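Local coordinates for CYTH domain-containing protein (Pyrococcus horikoshii, PDB 2DC4), which is of unknown function but, as a dimeric member of the CYTH family, probably binds a phosphorylated substrate with divalent metal ions inside its closed beta barrel, at residues 4-9 / 157-162; 29-34 / 45-50; 36-41 / 57-62; 110-115 / 124-129. All blocks are in the same frame, centred on the assembly; numbering follows the deposited sequence.

Interaction 1 of 4, residues 4-9 / 157-162; sequences EVKFRV and KLYIEL
Lys6, the lysine of the ExExK sequence (Glu2, Glu4, Lys6) that marks CYTH barrels, extends from strand 2-8 to the short C-terminal helix 159-162. Its chain leaves with CG anti to the backbone N (chi1 -176°) and bends at chi3, carrying the amine over one face of Tyr159. Lys6 NZ sits 3.4 Å from the centroid of the Tyr159 ring and 6° off the ring normal, a cation-pi contact, while Lys6 CE adds a CH-pi contact, 3.6 Å from Tyr159 CZ. Lys6 NZ also donates to Lys157 O (2.9 Å), in the carbonyl plane and on a lone pair. The signature amine is thus held between carbonyl and ring, in a family where such residues probably bind substrate or metal. Asp125 holds the Tyr159 hydroxyl, and Leu158 N, at the N-cap, donates to Glu161 OE1 (3.0 Å). Further along, Arg8 forms a salt bridge with Glu155 through NH1, and its NH2 lies 3.8 Å from Leu162 CD2, which approaches the guanidinium obliquely.

Interaction 2 of 4, residues 29-34 / 45-50; sequences EEQEDV and RVRKIN
Arg47 meets Asp33 because its CG stands anti to the backbone N (chi1 166°) and the chain folds back at chi3 (-64°), laying the guanidinium beside the carboxylate. The grip is side-on and double: Arg47 NE reaches Asp33 OD1 at 2.7 Å and Arg47 NH2 reaches Asp33 OD2 at 2.9 Å, both on the syn side. Gln31 stacks its amide over one face of this guanidinium, OE1 being 3.4 Å from Arg47 CZ; that oxygen also accepts from Lys100, and Gln31 NE2 donates to Glu29 OE1. Arg47 NH2 in turn lies over the face of the Arg45 guanidinium, whose NH1 bonds to the Tyr35 hydroxyl. In the antiparallel hairpin of strands 24-36 and 42-49 these groups turn to the barrel interior, as would suit a pocket for an anionic substrate. On the other face Lys48 NZ meets Glu32 OE2 from above the carboxylate plane (3.2 Å), while Glu32 OE1 pairs with Lys99. A water bridges Glu32 O and Val46 O.

Interaction 3 of 4, residues 36-41 / 57-62; sequences FELPSP and ITYKEI
Pro41 and Ile62 are joined by a single, nearly straight backbone bond, Ile62 N to Pro41 O at 3.0 Å and 177°. The backbones of the irregular segment 36-41 and strand 54-62 come close at the Pro41 end: the CA atoms of Pro41 and Ile62 are 5.4 Å apart, those of Leu38 and Tyr59 9.9 Å. A cis peptide precedes Pro41 where the loop between strands 24-36 and 42-49, here tied to strand 54-62 of the CYTH barrel, turns into strand 42-49. The proline ring packs on the isoleucine, Pro41 CB lying 3.7 Å from Ile62 CB. Farther back, Leu38 crosses Tyr59 at about a right angle, its CD1 meeting the ring obliquely, 4.0 Å from Tyr59 CE1. Lys42 anchors the polar ends here, bonding to the Tyr59 hydroxyl and to Glu61 OE2. Leu86 and Leu90 of the second subunit pack on Tyr59 and Leu38, placing the contact at the dimer interface, while strand 69-76 flanks strand 54-62 and helix 80-89 lies against Phe36 and Ile57.

Interaction 4 of 4, residues 110-115 / 124-129; sequences VTFELN and LDIEVI
Thr111 and Glu127, then Glu113 and Asp125, form the hydrogen-bonded pairs of an antiparallel beta hairpin, strands 110-117 and 121-128 of the CYTH barrel. Each pair exchanges two backbone bonds, for example Thr111 N to Glu127 O at 2.8 Å and Asp125 N to Glu113 O, also 2.8 Å. The non-hydrogen-bonded pairs set their apolar side chains on the opposite face. There Val110 CG1 touches Ile126 CG2 (3.8 Å) and also sits over the Phe112 ring, toward its rim, while Leu124 CD1 lies near the plane of that ring at its edge, and 4.1 Å from Phe112 CB. Polar groups crowd the other face. Both glutamates keep CG beside the backbone N (chi1 -55° at Glu113, -80° at Glu127), and extended chains carry the two carboxylates toward each other across the strands, planes 74° apart: Glu113 OE1 is 2.7 Å from Glu127 OE2, and Glu4 brings a third acid. Such a cluster is consistent with the metal-binding acids of CYTH relatives. A water accepts from Asn115 ND2 and lies close to Glu113 OE1 and Asp125 OD2, but cannot serve every acceptor around it at once; Tyr159 OH bonds to both Asp125 and Asn115, and Asn115 OD1 accepts from Arg102. In the sheet the hairpin lies between strands 94-107 and 2-8. Its apolar face is covered by helix 133-146, through Ile139, Ile140 and Val143, and by helix 11-21, through Ile14 and Ile18.

From the N terminus, strand 2-8 opens the longest loop, which closes only when 157-162 returns to it in interaction 1; the other three contacts nest inside. Interaction 2 closes the hairpin of strands 24-36 and 42-49. Interaction 3 crosses it along the chain, tying the loop between those strands to strand 54-62, and the two touch through Arg45 O and Thr58 N. Interaction 4 follows in series, closing the hairpin of strands 110-117 and 121-128. Because strand 121-128 lies beside strand 2-8, interactions 1 and 4, with centres about 11 Å apart, meet where the barrel shuts. Interaction 3 alone of the four reaches the second subunit.

Interaction 1 of 4, residues 4-9 / 157-162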
loop_
_atom_site.group_PDB
_atom_site.type_symbol
_atom_site.label_atom_id
_atom_site.label_comp_id
_atom_site.label_asym_id
_atom_site.label_seq_id
_atom_site.Cartn_x
_atom_site.Cartn_y
_atom_site.Cartn_z
ATOM N N GLU A 4 -6.904 22.589 7.818
ATOM C CA GLU A 4 -5.841 23.401 7.260
ATOM C C GLU A 4 -6.326 24.463 6.287
ATOM O O GLU A 4 -7.342 24.294 5.618
ATOM C CB GLU A 4 -4.829 22.501 6.556
ATOM C CG GLU A 4 -5.452 21.528 5.572
ATOM C CD GLU A 4 -4.414 20.751 4.786
ATOM O OE1 GLU A 4 -3.463 20.234 5.408
ATOM O OE2 GLU A 4 -4.554 20.651 3.549
ATOM N N VAL A 5 -5.590 25.567 6.232
ATOM C CA VAL A 5 -5.902 26.655 5.321
ATOM C C VAL A 5 -4.647 26.897 4.492
ATOM O O VAL A 5 -3.537 26.934 5.024
ATOM C CB VAL A 5 -6.271 27.943 6.076
ATOM C CG1 VAL A 5 -6.644 29.036 5.086
ATOM C CG2 VAL A 5 -7.437 27.663 7.017
ATOM N N LYS A 6 -4.836 27.052 3.189
ATOM C CA LYS A 6 -3.734 27.266 2.259
ATOM C C LYS A 6 -3.692 28.727 1.829
ATOM O O LYS A 6 -4.736 29.336 1.595
ATOM C CB LYS A 6 -3.923 26.377 1.025
ATOM C CG LYS A 6 -2.779 26.438 0.017
ATOM C CD LYS A 6 -3.099 25.626 -1.239
ATOM C CE LYS A 6 -3.352 24.164 -0.915
ATOM N NZ LYS A 6 -3.677 23.384 -2.144
ATOM N N PHE A 7 -2.486 29.275 1.720
ATOM C CA PHE A 7 -2.300 30.666 1.310
ATOM C C PHE A 7 -1.298 30.793 0.169
ATOM O O PHE A 7 -0.285 30.091 0.135
ATOM C CB PHE A 7 -1.791 31.520 2.478
ATOM C CG PHE A 7 -2.693 31.520 3.679
ATOM C CD1 PHE A 7 -2.644 30.481 4.604
ATOM C CD2 PHE A 7 -3.584 32.565 3.893
ATOM C CE1 PHE A 7 -3.468 30.483 5.728
ATOM C CE2 PHE A 7 -4.413 32.579 5.015
ATOM C CZ PHE A 7 -4.355 31.536 5.935
ATOM N N ARG A 8 -1.578 31.699 -0.764
ATOM C CA ARG A 8 -0.657 31.941 -1.869
ATOM C C ARG A 8 0.302 32.948 -1.245
ATOM O O ARG A 8 -0.129 33.971 -0.706
ATOM C CB ARG A 8 -1.406 32.551 -3.059
ATOM C CG ARG A 8 -0.902 32.104 -4.416
ATOM C CD ARG A 8 -2.002 32.245 -5.465
ATOM N NE ARG A 8 -1.791 31.330 -6.581
ATOM C CZ ARG A 8 -2.768 30.696 -7.216
ATOM N NH1 ARG A 8 -4.024 30.879 -6.848
ATOM N NH2 ARG A 8 -2.493 29.864 -8.204
ATOM N N VAL A 9 1.598 32.670 -1.299
ATOM C CA VAL A 9 2.559 33.550 -0.651
ATOM C C VAL A 9 3.846 33.801 -1.414
ATOM O O VAL A 9 4.115 33.170 -2.435
ATOM C CB VAL A 9 3.003 32.961 0.698
ATOM C CG1 VAL A 9 1.807 32.693 1.585
ATOM C CG2 VAL A 9 3.792 31.675 0.446
ATOM N N LYS A 157 -8.282 25.989 -3.947
ATOM C CA LYS A 157 -7.953 24.869 -4.818
ATOM C C LYS A 157 -6.893 23.912 -4.286
ATOM O O LYS A 157 -5.957 24.313 -3.596
ATOM C CB LYS A 157 -7.518 25.382 -6.191
ATOM C CG LYS A 157 -8.625 26.060 -6.988
ATOM C CD LYS A 157 -8.124 26.465 -8.371
ATOM C CE LYS A 157 -9.254 26.989 -9.242
ATOM N NZ LYS A 157 -8.782 27.314 -10.620
ATOM N N LEU A 158 -7.059 22.637 -4.621
ATOM C CA LEU A 158 -6.114 21.602 -4.216
ATOM C C LEU A 158 -4.909 21.685 -5.146
ATOM O O LEU A 158 -5.015 22.191 -6.257
ATOM C CB LEU A 158 -6.768 20.227 -4.346
ATOM C CG LEU A 158 -8.106 20.064 -3.626
ATOM C CD1 LEU A 158 -8.721 18.715 -3.984
ATOM C CD2 LEU A 158 -7.894 20.186 -2.124
ATOM N N TYR A 159 -3.766 21.180 -4.699
ATOM C CA TYR A 159 -2.567 21.219 -5.519
ATOM C C TYR A 159 -2.740 20.513 -6.855
ATOM O O TYR A 159 -2.202 20.958 -7.865
ATOM C CB TYR A 159 -1.385 20.617 -4.754
ATOM C CG TYR A 159 -0.876 21.527 -3.662
ATOM C CD1 TYR A 159 -0.683 21.057 -2.363
ATOM C CD2 TYR A 159 -0.611 22.872 -3.923
ATOM C CE1 TYR A 159 -0.245 21.916 -1.344
ATOM C CE2 TYR A 159 -0.174 23.729 -2.921
ATOM C CZ TYR A 159 0.004 23.247 -1.635
ATOM O OH TYR A 159 0.408 24.112 -0.638
ATOM N N ILE A 160 -3.494 19.418 -6.868
ATOM C CA ILE A 160 -3.702 18.691 -8.114
ATOM C C ILE A 160 -4.533 19.531 -9.098
ATOM O O ILE A 160 -4.459 19.336 -10.311
ATOM C CB ILE A 160 -4.357 17.297 -7.840
ATOM C CG1 ILE A 160 -4.428 16.479 -9.135
ATOM C CG2 ILE A 160 -5.738 17.473 -7.220
ATOM C CD1 ILE A 160 -3.071 16.229 -9.790
ATOM N N GLU A 161 -5.300 20.488 -8.575
ATOM C CA GLU A 161 -6.108 21.371 -9.424
ATOM C C GLU A 161 -5.312 22.623 -9.824
ATOM O O GLU A 161 -5.637 23.288 -10.807
ATOM C CB GLU A 161 -7.382 21.817 -8.689
ATOM C CG GLU A 161 -8.262 20.690 -8.152
ATOM C CD GLU A 161 -9.497 21.200 -7.415
ATOM O OE1 GLU A 161 -9.358 22.041 -6.493
ATOM O OE2 GLU A 161 -10.616 20.752 -7.754
ATOM N N LEU A 162 -4.270 22.939 -9.060
ATOM C CA LEU A 162 -3.448 24.121 -9.309
ATOM C C LEU A 162 -2.337 23.973 -10.341
ATOM O O LEU A 162 -1.976 24.944 -11.003
ATOM C CB LEU A 162 -2.836 24.616 -7.995
ATOM C CG LEU A 162 -3.820 25.210 -6.988
ATOM C CD1 LEU A 162 -3.209 25.221 -5.598
ATOM C CD2 LEU A 162 -4.209 26.615 -7.433
#

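Interaction 2 of 4, residues 29-34 / 45-50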
loop_
_atom_site.group_PDB
_atom_site.type_symbol
_atom_site.label_atom_id
_atom_site.label_comp_id
_atom_site.label_asym_id
_atom_site.label_seq_id
_atom_site.Cartn_x
_atom_site.Cartn_y
_atom_site.Cartn_z
ATOM N N GLU A 29 11.290 18.432 2.489
ATOM C CA GLU A 29 10.904 17.197 1.808
ATOM C C GLU A 29 10.688 17.468 0.322
ATOM O O GLU A 29 9.888 18.327 -0.043
ATOM C CB GLU A 29 9.617 16.609 2.406
ATOM C CG GLU A 29 9.771 16.083 3.832
ATOM C CD GLU A 29 8.507 15.428 4.373
ATOM O OE1 GLU A 29 7.446 15.525 3.723
ATOM O OE2 GLU A 29 8.574 14.819 5.465
ATOM N N GLU A 30 11.416 16.747 -0.528
ATOM C CA GLU A 30 11.259 16.890 -1.972
ATOM C C GLU A 30 10.257 15.805 -2.334
ATOM O O GLU A 30 10.594 14.620 -2.378
ATOM C CB GLU A 30 12.596 16.667 -2.679
ATOM C CG GLU A 30 13.663 17.670 -2.250
ATOM C CD GLU A 30 14.950 17.533 -3.033
ATOM O OE1 GLU A 30 14.901 17.653 -4.275
ATOM O OE2 GLU A 30 16.011 17.311 -2.408
ATOM N N GLN A 31 9.018 16.219 -2.585
ATOM C CA GLN A 31 7.937 15.284 -2.857
ATOM C C GLN A 31 7.458 15.189 -4.296
ATOM O O GLN A 31 7.469 16.164 -5.046
ATOM C CB GLN A 31 6.733 15.638 -1.977
ATOM C CG GLN A 31 7.086 16.046 -0.551
ATOM C CD GLN A 31 5.863 16.439 0.249
ATOM O OE1 GLN A 31 4.931 17.042 -0.284
ATOM N NE2 GLN A 31 5.859 16.107 1.541
ATOM N N GLU A 32 7.025 13.990 -4.662
ATOM C CA GLU A 32 6.478 13.731 -5.985
ATOM C C GLU A 32 5.235 12.892 -5.732
ATOM O O GLU A 32 5.337 11.763 -5.243
ATOM C CB GLU A 32 7.473 12.949 -6.849
ATOM C CG GLU A 32 6.972 12.690 -8.267
ATOM C CD GLU A 32 7.984 11.960 -9.135
ATOM O OE1 GLU A 32 9.163 12.373 -9.148
ATOM O OE2 GLU A 32 7.594 10.984 -9.811
ATOM N N ASP A 33 4.068 13.458 -6.036
ATOM C CA ASP A 33 2.796 12.773 -5.832
ATOM C C ASP A 33 2.119 12.396 -7.132
ATOM O O ASP A 33 1.930 13.239 -8.004
ATOM C CB ASP A 33 1.809 13.653 -5.057
ATOM C CG ASP A 33 2.345 14.113 -3.727
ATOM O OD1 ASP A 33 3.231 13.435 -3.176
ATOM O OD2 ASP A 33 1.859 15.152 -3.226
ATOM N N VAL A 34 1.746 11.128 -7.259
ATOM C CA VAL A 34 1.031 10.674 -8.444
ATOM C C VAL A 34 -0.419 10.472 -8.010
ATOM O O VAL A 34 -0.729 9.596 -7.197
ATOM C CB VAL A 34 1.615 9.353 -8.999
ATOM C CG1 VAL A 34 0.740 8.831 -10.125
ATOM C CG2 VAL A 34 3.025 9.589 -9.497
ATOM N N ARG A 45 -3.490 9.274 -3.838
ATOM C CA ARG A 45 -2.183 9.527 -4.417
ATOM C C ARG A 45 -1.118 8.647 -3.803
ATOM O O ARG A 45 -1.278 8.118 -2.699
ATOM C CB ARG A 45 -1.774 10.989 -4.208
ATOM C CG ARG A 45 -1.410 11.288 -2.770
ATOM C CD ARG A 45 -1.056 12.744 -2.512
ATOM N NE ARG A 45 -0.750 12.931 -1.097
ATOM C CZ ARG A 45 -1.137 13.977 -0.378
ATOM N NH1 ARG A 45 -1.852 14.942 -0.938
ATOM N NH2 ARG A 45 -0.822 14.046 0.909
ATOM N N VAL A 46 -0.033 8.484 -4.546
ATOM C CA VAL A 46 1.121 7.736 -4.087
ATOM C C VAL A 46 2.217 8.788 -4.022
ATOM O O VAL A 46 2.542 9.420 -5.029
ATOM C CB VAL A 46 1.547 6.642 -5.076
ATOM C CG1 VAL A 46 2.882 6.053 -4.641
ATOM C CG2 VAL A 46 0.480 5.562 -5.151
ATOM N N ARG A 47 2.771 8.985 -2.835
ATOM C CA ARG A 47 3.825 9.976 -2.644
ATOM C C ARG A 47 5.205 9.374 -2.438
ATOM O O ARG A 47 5.364 8.381 -1.730
ATOM C CB ARG A 47 3.502 10.861 -1.435
ATOM C CG ARG A 47 4.686 11.703 -0.953
ATOM C CD ARG A 47 4.262 12.733 0.095
ATOM N NE ARG A 47 3.329 13.708 -0.462
ATOM C CZ ARG A 47 2.631 14.579 0.264
ATOM N NH1 ARG A 47 2.755 14.599 1.583
ATOM N NH2 ARG A 47 1.806 15.427 -0.333
ATOM N N LYS A 48 6.190 9.991 -3.086
ATOM C CA LYS A 48 7.591 9.615 -2.956
ATOM C C LYS A 48 8.331 10.841 -2.424
ATOM O O LYS A 48 8.185 11.939 -2.962
ATOM C CB LYS A 48 8.185 9.234 -4.315
ATOM C CG LYS A 48 7.712 7.905 -4.848
ATOM C CD LYS A 48 8.305 7.597 -6.217
ATOM C CE LYS A 48 7.676 8.445 -7.318
ATOM N NZ LYS A 48 8.164 8.059 -8.673
ATOM N N ILE A 49 9.094 10.663 -1.351
ATOM C CA ILE A 49 9.880 11.756 -0.798
ATOM C C ILE A 49 11.283 11.344 -1.198
ATOM O O ILE A 49 11.916 10.517 -0.554
ATOM C CB ILE A 49 9.763 11.838 0.720
ATOM C CG1 ILE A 49 8.284 11.859 1.117
ATOM C CG2 ILE A 49 10.445 13.117 1.220
ATOM C CD1 ILE A 49 8.043 11.961 2.614
ATOM N N ASN A 50 11.751 11.925 -2.289
ATOM C CA ASN A 50 13.041 11.569 -2.844
ATOM C C ASN A 50 14.301 11.789 -2.023
ATOM O O ASN A 50 15.291 11.080 -2.221
ATOM C CB ASN A 50 13.152 12.219 -4.218
ATOM C CG ASN A 50 11.942 11.918 -5.082
ATOM O OD1 ASN A 50 11.838 10.844 -5.677
ATOM N ND2 ASN A 50 11.034 12.883 -5.184
HETATM O O HOH W 1 4.908 9.265 -6.471
#

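Interaction 3 of 4, residues 36-41 / 57-62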
loop_
_atom_site.group_PDB
_atom_site.type_symbol
_atom_site.label_atom_id
_atom_site.label_comp_id
_atom_site.label_asym_id
_atom_site.label_seq_id
_atom_site.Cartn_x
_atom_site.Cartn_y
_atom_site.Cartn_z
ATOM N N PHE A 36 -4.535 9.710 -8.532
ATOM C CA PHE A 36 -5.430 8.830 -9.268
ATOM C C PHE A 36 -6.839 9.380 -9.139
ATOM O O PHE A 36 -7.289 9.705 -8.044
ATOM C CB PHE A 36 -5.350 7.411 -8.706
ATOM C CG PHE A 36 -4.094 6.697 -9.082
ATOM C CD1 PHE A 36 -3.982 6.075 -10.320
ATOM C CD2 PHE A 36 -2.998 6.691 -8.224
ATOM C CE1 PHE A 36 -2.793 5.455 -10.703
ATOM C CE2 PHE A 36 -1.808 6.077 -8.596
ATOM C CZ PHE A 36 -1.703 5.457 -9.838
ATOM N N GLU A 37 -7.533 9.483 -10.265
ATOM C CA GLU A 37 -8.880 10.033 -10.283
ATOM C C GLU A 37 -9.944 9.202 -9.576
ATOM O O GLU A 37 -10.175 8.035 -9.899
ATOM C CB GLU A 37 -9.305 10.309 -11.729
ATOM C CG GLU A 37 -10.715 10.854 -11.865
ATOM C CD GLU A 37 -10.963 11.501 -13.216
ATOM O OE1 GLU A 37 -10.564 10.909 -14.243
ATOM O OE2 GLU A 37 -11.566 12.595 -13.250
ATOM N N LEU A 38 -10.589 9.827 -8.598
ATOM C CA LEU A 38 -11.650 9.195 -7.830
ATOM C C LEU A 38 -12.862 10.099 -7.942
ATOM O O LEU A 38 -12.740 11.267 -8.309
ATOM C CB LEU A 38 -11.271 9.082 -6.353
ATOM C CG LEU A 38 -10.133 8.148 -5.953
ATOM C CD1 LEU A 38 -10.000 8.149 -4.436
ATOM C CD2 LEU A 38 -10.421 6.745 -6.462
ATOM N N PRO A 39 -14.053 9.572 -7.632
ATOM C CA PRO A 39 -15.236 10.427 -7.723
ATOM C C PRO A 39 -15.171 11.484 -6.626
ATOM O O PRO A 39 -14.606 11.245 -5.558
ATOM C CB PRO A 39 -16.386 9.443 -7.525
ATOM C CG PRO A 39 -15.790 8.420 -6.607
ATOM C CD PRO A 39 -14.415 8.210 -7.207
ATOM N N SER A 40 -15.733 12.656 -6.895
ATOM C CA SER A 40 -15.733 13.731 -5.912
ATOM C C SER A 40 -16.455 13.269 -4.652
ATOM O O SER A 40 -17.427 12.519 -4.728
ATOM C CB SER A 40 -16.430 14.969 -6.483
ATOM O OG SER A 40 -16.483 16.008 -5.524
ATOM N N PRO A 41 -15.991 13.716 -3.473
ATOM C CA PRO A 41 -14.847 14.607 -3.270
ATOM C C PRO A 41 -13.653 13.844 -2.700
ATOM O O PRO A 41 -13.032 14.287 -1.735
ATOM C CB PRO A 41 -15.393 15.603 -2.269
ATOM C CG PRO A 41 -16.127 14.686 -1.332
ATOM C CD PRO A 41 -16.822 13.677 -2.257
ATOM N N ILE A 57 0.975 5.877 0.643
ATOM C CA ILE A 57 -0.247 5.827 -0.137
ATOM C C ILE A 57 -1.137 6.707 0.721
ATOM O O ILE A 57 -1.179 6.538 1.945
ATOM C CB ILE A 57 -0.884 4.432 -0.215
ATOM C CG1 ILE A 57 -0.034 3.527 -1.108
ATOM C CG2 ILE A 57 -2.320 4.557 -0.748
ATOM C CD1 ILE A 57 -0.601 2.121 -1.295
ATOM N N THR A 58 -1.818 7.663 0.105
ATOM C CA THR A 58 -2.697 8.543 0.861
ATOM C C THR A 58 -4.068 8.683 0.213
ATOM O O THR A 58 -4.190 8.882 -0.997
ATOM C CB THR A 58 -2.103 9.958 1.011
ATOM O OG1 THR A 58 -2.061 10.579 -0.274
ATOM C CG2 THR A 58 -0.702 9.912 1.594
ATOM N N TYR A 59 -5.095 8.569 1.044
ATOM C CA TYR A 59 -6.485 8.695 0.620
ATOM C C TYR A 59 -7.079 9.845 1.415
ATOM O O TYR A 59 -6.852 9.954 2.622
ATOM C CB TYR A 59 -7.257 7.415 0.946
ATOM C CG TYR A 59 -8.764 7.523 0.786
ATOM C CD1 TYR A 59 -9.377 7.302 -0.446
ATOM C CD2 TYR A 59 -9.573 7.839 1.876
ATOM C CE1 TYR A 59 -10.763 7.391 -0.589
ATOM C CE2 TYR A 59 -10.958 7.934 1.746
ATOM C CZ TYR A 59 -11.546 7.706 0.513
ATOM O OH TYR A 59 -12.919 7.777 0.383
ATOM N N LYS A 60 -7.835 10.699 0.740
ATOM C CA LYS A 60 -8.468 11.820 1.417
ATOM C C LYS A 60 -9.889 12.024 0.943
ATOM O O LYS A 60 -10.230 11.746 -0.206
ATOM C CB LYS A 60 -7.700 13.119 1.179
ATOM C CG LYS A 60 -6.341 13.204 1.842
ATOM C CD LYS A 60 -5.785 14.615 1.725
ATOM C CE LYS A 60 -4.417 14.732 2.379
ATOM N NZ LYS A 60 -3.884 16.124 2.325
ATOM N N GLU A 61 -10.719 12.507 1.854
ATOM C CA GLU A 61 -12.102 12.807 1.542
ATOM C C GLU A 61 -12.351 14.225 2.033
ATOM O O GLU A 61 -12.190 14.507 3.218
ATOM C CB GLU A 61 -13.046 11.835 2.252
ATOM C CG GLU A 61 -14.509 12.234 2.154
ATOM C CD GLU A 61 -15.444 11.136 2.609
ATOM O OE1 GLU A 61 -15.282 10.649 3.748
ATOM O OE2 GLU A 61 -16.341 10.761 1.823
ATOM N N ILE A 62 -12.715 15.113 1.112
ATOM C CA ILE A 62 -13.000 16.504 1.452
ATOM C C ILE A 62 -14.290 16.512 2.259
ATOM O O ILE A 62 -15.278 15.902 1.850
ATOM C CB ILE A 62 -13.234 17.366 0.195
ATOM C CG1 ILE A 62 -12.170 17.073 -0.864
ATOM C CG2 ILE A 62 -13.241 18.841 0.577
ATOM C CD1 ILE A 62 -10.759 17.284 -0.404
#

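Interaction 4 of 4, residues 110-115 / 124-129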
loop_
_atom_site.group_PDB
_atom_site.type_symbol
_atom_site.label_atom_id
_atom_site.label_comp_id
_atom_site.label_asym_id
_atom_site.label_seq_id
_atom_site.Cartn_x
_atom_site.Cartn_y
_atom_site.Cartn_z
ATOM N N VAL A 110 0.526 23.652 15.855
ATOM C CA VAL A 110 0.434 24.158 14.488
ATOM C C VAL A 110 1.627 23.713 13.658
ATOM O O VAL A 110 2.763 23.712 14.132
ATOM C CB VAL A 110 0.371 25.705 14.467
ATOM C CG1 VAL A 110 0.530 26.228 13.036
ATOM C CG2 VAL A 110 -0.956 26.169 15.046
ATOM N N THR A 111 1.355 23.330 12.416
ATOM C CA THR A 111 2.399 22.914 11.501
ATOM C C THR A 111 2.336 23.818 10.281
ATOM O O THR A 111 1.260 24.071 9.734
ATOM C CB THR A 111 2.207 21.451 11.048
ATOM O OG1 THR A 111 2.275 20.588 12.191
ATOM C CG2 THR A 111 3.291 21.051 10.048
ATOM N N PHE A 112 3.494 24.329 9.885
ATOM C CA PHE A 112 3.584 25.185 8.717
ATOM C C PHE A 112 4.228 24.370 7.612
ATOM O O PHE A 112 5.292 23.783 7.809
ATOM C CB PHE A 112 4.468 26.406 8.994
ATOM C CG PHE A 112 3.993 27.262 10.129
ATOM C CD1 PHE A 112 4.439 27.030 11.428
ATOM C CD2 PHE A 112 3.089 28.294 9.903
ATOM C CE1 PHE A 112 3.989 27.814 12.487
ATOM C CE2 PHE A 112 2.631 29.086 10.953
ATOM C CZ PHE A 112 3.081 28.847 12.249
ATOM N N GLU A 113 3.578 24.310 6.457
ATOM C CA GLU A 113 4.153 23.594 5.326
ATOM C C GLU A 113 4.304 24.634 4.227
ATOM O O GLU A 113 3.320 25.034 3.607
ATOM C CB GLU A 113 3.237 22.460 4.856
ATOM C CG GLU A 113 2.857 21.468 5.960
ATOM C CD GLU A 113 2.085 20.270 5.441
ATOM O OE1 GLU A 113 1.181 20.449 4.599
ATOM O OE2 GLU A 113 2.375 19.144 5.892
ATOM N N LEU A 114 5.536 25.084 4.012
ATOM C CA LEU A 114 5.825 26.088 2.989
ATOM C C LEU A 114 6.224 25.324 1.745
ATOM O O LEU A 114 7.289 24.707 1.699
ATOM C CB LEU A 114 6.960 27.002 3.459
ATOM C CG LEU A 114 7.345 28.161 2.539
ATOM C CD1 LEU A 114 6.093 28.934 2.130
ATOM C CD2 LEU A 114 8.331 29.069 3.264
ATOM N N ASN A 115 5.363 25.381 0.734
ATOM C CA ASN A 115 5.577 24.635 -0.495
ATOM C C ASN A 115 5.943 25.410 -1.743
ATOM O O ASN A 115 5.283 26.390 -2.087
ATOM C CB ASN A 115 4.321 23.835 -0.821
ATOM C CG ASN A 115 3.897 22.939 0.313
ATOM O OD1 ASN A 115 4.645 22.059 0.728
ATOM N ND2 ASN A 115 2.690 23.159 0.824
ATOM N N LEU A 124 1.590 28.326 1.324
ATOM C CA LEU A 124 1.840 27.996 2.719
ATOM C C LEU A 124 0.582 27.341 3.241
ATOM O O LEU A 124 -0.505 27.904 3.133
ATOM C CB LEU A 124 2.120 29.246 3.564
ATOM C CG LEU A 124 2.101 28.972 5.080
ATOM C CD1 LEU A 124 3.322 28.148 5.469
ATOM C CD2 LEU A 124 2.077 30.282 5.863
ATOM N N ASP A 125 0.716 26.134 3.780
ATOM C CA ASP A 125 -0.424 25.461 4.367
ATOM C C ASP A 125 -0.228 25.585 5.870
ATOM O O ASP A 125 0.851 25.290 6.384
ATOM C CB ASP A 125 -0.455 23.976 3.988
ATOM C CG ASP A 125 -1.013 23.737 2.603
ATOM O OD1 ASP A 125 -2.145 24.193 2.335
ATOM O OD2 ASP A 125 -0.335 23.086 1.783
ATOM N N ILE A 126 -1.250 26.061 6.568
ATOM C CA ILE A 126 -1.171 26.166 8.018
ATOM C C ILE A 126 -2.132 25.099 8.520
ATOM O O ILE A 126 -3.340 25.158 8.267
ATOM C CB ILE A 126 -1.603 27.553 8.538
ATOM C CG1 ILE A 126 -0.735 28.645 7.901
ATOM C CG2 ILE A 126 -1.470 27.593 10.066
ATOM C CD1 ILE A 126 -1.032 30.054 8.433
ATOM N N GLU A 127 -1.581 24.120 9.227
ATOM C CA GLU A 127 -2.340 22.980 9.726
ATOM C C GLU A 127 -2.386 22.963 11.255
ATOM O O GLU A 127 -1.431 23.313 11.935
ATOM C CB GLU A 127 -1.677 21.702 9.210
ATOM C CG GLU A 127 -2.058 21.392 7.762
ATOM C CD GLU A 127 -1.415 20.089 7.341
ATOM O OE1 GLU A 127 -1.414 19.155 8.131
ATOM O OE2 GLU A 127 -0.916 20.020 6.219
ATOM N N VAL A 128 -3.505 22.525 11.814
ATOM C CA VAL A 128 -3.617 22.438 13.263
ATOM C C VAL A 128 -4.248 21.114 13.650
ATOM O O VAL A 128 -5.027 20.539 12.891
ATOM C CB VAL A 128 -4.474 23.599 13.831
ATOM C CG1 VAL A 128 -5.893 23.493 13.320
ATOM C CG2 VAL A 128 -4.451 23.577 15.355
ATOM N N ILE A 129 -3.891 20.622 14.831
ATOM C CA ILE A 129 -4.448 19.374 15.337
ATOM C C ILE A 129 -5.464 19.746 16.413
ATOM O O ILE A 129 -5.116 20.397 17.394
ATOM C CB ILE A 129 -3.352 18.489 15.958
ATOM C CG1 ILE A 129 -2.289 18.165 14.905
ATOM C CG2 ILE A 129 -3.965 17.207 16.510
ATOM C CD1 ILE A 129 -1.100 17.393 15.451
HETATM O O HOH W 2 -0.107 20.415 13.230
HETATM O O HOH W 3 -0.805 20.416 2.654
HETATM O O HOH W 4 1.427 21.340 2.250
HETATM O O HOH W 5 1.454 17.844 8.926
#